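Local coordinates for fatty acyl CoA synthetase FADD13 (FATTY-ACYL-CoA SYNTHETASE) (Mycobacterium tuberculosis, PDB 3R44), which belongs to the ANL superfamily and carries the fatty-acyl-CoA synthetase name, with a large AMP-binding region followed by a smaller C-terminal domain, at residues Glu364-Ser369 / Asn389-Thr394. Residues are numbered along the deposited sequence; the frame is centred on the assembly and turned at random.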
loop_
_atom_site.group_PDB
_atom_site.type_symbol
_atom_site.label_atom_id
_atom_site.label_comp_id
_atom_site.label_asym_id
_atom_site.label_seq_id
_atom_site.Cartn_x
_atom_site.Cartn_y
_atom_site.Cartn_z
ATOM N N GLU A 364 -16.399 10.487 6.809
ATOM C CA GLU A 364 -15.240 10.290 5.944
ATOM C C GLU A 364 -13.987 10.157 6.824
ATOM O O GLU A 364 -13.781 10.999 7.684
ATOM C CB GLU A 364 -15.100 11.463 4.962
ATOM C CG GLU A 364 -13.918 11.271 4.034
ATOM C CD GLU A 364 -13.624 12.525 3.184
ATOM O OE1 GLU A 364 -14.218 13.615 3.474
ATOM O OE2 GLU A 364 -12.794 12.421 2.242
ATOM N N VAL A 365 -13.158 9.130 6.602
ATOM C CA VAL A 365 -11.962 8.954 7.386
ATOM C C VAL A 365 -11.000 10.109 7.097
ATOM O O VAL A 365 -10.729 10.461 5.902
ATOM C CB VAL A 365 -11.313 7.615 7.159
ATOM C CG1 VAL A 365 -10.016 7.508 8.038
ATOM C CG2 VAL A 365 -12.336 6.427 7.517
ATOM N N VAL A 366 -10.547 10.767 8.171
ATOM C CA VAL A 366 -9.567 11.853 7.988
ATOM C C VAL A 366 -8.338 11.582 8.868
ATOM O O VAL A 366 -8.456 10.958 9.939
ATOM C CB VAL A 366 -10.134 13.242 8.227
ATOM C CG1 VAL A 366 -11.117 13.641 7.136
ATOM C CG2 VAL A 366 -10.753 13.387 9.596
ATOM N N ILE A 367 -7.169 12.028 8.414
ATOM C CA ILE A 367 -5.914 11.751 9.127
ATOM C C ILE A 367 -5.168 13.056 9.346
ATOM O O ILE A 367 -5.069 13.877 8.392
ATOM C CB ILE A 367 -5.039 10.774 8.291
ATOM C CG1 ILE A 367 -5.801 9.450 8.002
ATOM C CG2 ILE A 367 -3.668 10.529 8.974
ATOM C CD1 ILE A 367 -5.065 8.405 7.056
ATOM N N LYS A 368 -4.573 13.253 10.517
ATOM C CA LYS A 368 -3.691 14.429 10.795
ATOM C C LYS A 368 -2.398 13.852 11.363
ATOM O O LYS A 368 -2.432 13.106 12.325
ATOM C CB LYS A 368 -4.320 15.418 11.778
ATOM C CG LYS A 368 -3.421 16.610 12.103
ATOM C CD LYS A 368 -4.198 17.676 12.917
ATOM C CE LYS A 368 -4.819 18.684 11.985
ATOM N NZ LYS A 368 -5.386 19.859 12.726
ATOM N N SER A 369 -1.259 14.137 10.712
ATOM C CA SER A 369 -0.042 13.447 11.027
ATOM C C SER A 369 1.074 13.944 10.133
ATOM O O SER A 369 0.833 14.276 8.974
ATOM C CB SER A 369 -0.167 11.944 10.732
ATOM O OG SER A 369 0.984 11.200 11.139
ATOM N N ASN A 389 -8.211 21.956 7.163
ATOM C CA ASN A 389 -7.483 22.397 8.369
ATOM C C ASN A 389 -6.450 21.425 8.894
ATOM O O ASN A 389 -6.469 21.063 10.090
ATOM C CB ASN A 389 -8.449 22.668 9.501
ATOM C CG ASN A 389 -9.352 23.838 9.220
ATOM O OD1 ASN A 389 -10.577 23.719 9.345
ATOM N ND2 ASN A 389 -8.771 24.973 8.807
ATOM N N GLY A 390 -5.605 20.962 8.002
ATOM C CA GLY A 390 -4.554 20.054 8.334
ATOM C C GLY A 390 -4.975 18.609 8.290
ATOM O O GLY A 390 -4.128 17.780 8.350
ATOM N N TRP A 391 -6.291 18.310 8.238
ATOM C CA TRP A 391 -6.779 16.927 8.162
ATOM C C TRP A 391 -6.870 16.510 6.701
ATOM O O TRP A 391 -7.523 17.185 5.921
ATOM C CB TRP A 391 -8.140 16.813 8.781
ATOM C CG TRP A 391 -8.159 17.007 10.238
ATOM C CD1 TRP A 391 -8.367 18.146 10.914
ATOM C CD2 TRP A 391 -8.039 15.970 11.210
ATOM N NE1 TRP A 391 -8.411 17.890 12.287
ATOM C CE2 TRP A 391 -8.197 16.555 12.483
ATOM C CE3 TRP A 391 -7.815 14.600 11.115
ATOM C CZ2 TRP A 391 -8.096 15.823 13.664
ATOM C CZ3 TRP A 391 -7.735 13.866 12.292
ATOM C CH2 TRP A 391 -7.865 14.492 13.552
ATOM N N PHE A 392 -6.190 15.413 6.363
ATOM C CA PHE A 392 -6.235 14.838 5.032
ATOM C C PHE A 392 -7.541 14.051 4.849
ATOM O O PHE A 392 -7.828 13.170 5.639
ATOM C CB PHE A 392 -5.052 13.900 4.777
ATOM C CG PHE A 392 -5.160 13.187 3.489
ATOM C CD1 PHE A 392 -4.950 13.854 2.288
ATOM C CD2 PHE A 392 -5.488 11.855 3.444
ATOM C CE1 PHE A 392 -5.125 13.211 1.090
ATOM C CE2 PHE A 392 -5.634 11.214 2.263
ATOM C CZ PHE A 392 -5.440 11.873 1.071
ATOM N N ARG A 393 -8.310 14.372 3.824
ATOM C CA ARG A 393 -9.545 13.656 3.538
ATOM C C ARG A 393 -9.317 12.455 2.632
ATOM O O ARG A 393 -8.937 12.587 1.447
ATOM C CB ARG A 393 -10.530 14.604 2.899
ATOM C CG ARG A 393 -10.863 15.773 3.825
ATOM C CD ARG A 393 -11.801 16.829 3.252
ATOM N NE ARG A 393 -13.028 16.271 2.702
ATOM C CZ ARG A 393 -13.998 16.954 2.108
ATOM N NH1 ARG A 393 -13.965 18.267 2.007
ATOM N NH2 ARG A 393 -15.035 16.301 1.629
ATOM N N THR A 394 -9.544 11.274 3.162
ATOM C CA THR A 394 -9.193 10.062 2.442
ATOM C C THR A 394 -10.164 9.723 1.308
ATOM O O THR A 394 -9.775 8.992 0.398
ATOM C CB THR A 394 -9.121 8.820 3.389
ATOM O OG1 THR A 394 -10.440 8.576 3.922
ATOM C CG2 THR A 394 -8.134 9.038 4.555
HETATM O O HOH W 1 -1.461 16.803 9.012
#
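Ile367 and Phe392 form a hydrogen-bonded pair in the small antiparallel beta sheet of this AMP-binding enzyme, where strand 364-369 runs beside strand 391-394. Phe392 N gives to Ile367 O at 2.8 Å, and Ile367 N returns a bond to Phe392 O. Two residues further along, past the non-hydrogen-bonded pair Val366 and Arg393, the carbonyl of Val365 is gripped twice by Thr394: the backbone N meets it nearly end-on, while OG1, 2.7 Å from Val365 O, comes in tilted from the carbonyl plane. With chi1 at 64°, OG1 lies between its own backbone N and carbonyl carbon, turned to this oxygen; it also accepts from Asp396 N.

On the face carrying Val366 and Arg393, the indole of Trp391 lies across strand 364-369. Lys368 CB sits 3.7 Å from the centroid of the Trp391 six-membered ring, a CH-pi contact over one face. Val366 CG2 approaches obliquely, 3.5 Å from Trp391 CE3. The lysine chain bends at chi3 (-92°), bringing Lys368 NZ 3.1 Å from Asn389 O. Beyond, Glu364 OE1 takes Arg393 NE at 3.0 Å in a salt bridge, with the carboxylate and guanidinium planes 77° apart; OE2 binds Gly395 N.

Water 1 links Ser369 N to Gly390 O. Strand 346-351 flanks 364-369 on its other edge, Ile357 packs on Val366 and Trp391, and Tyr315 of strand 310-316 touches Val365 and Thr394.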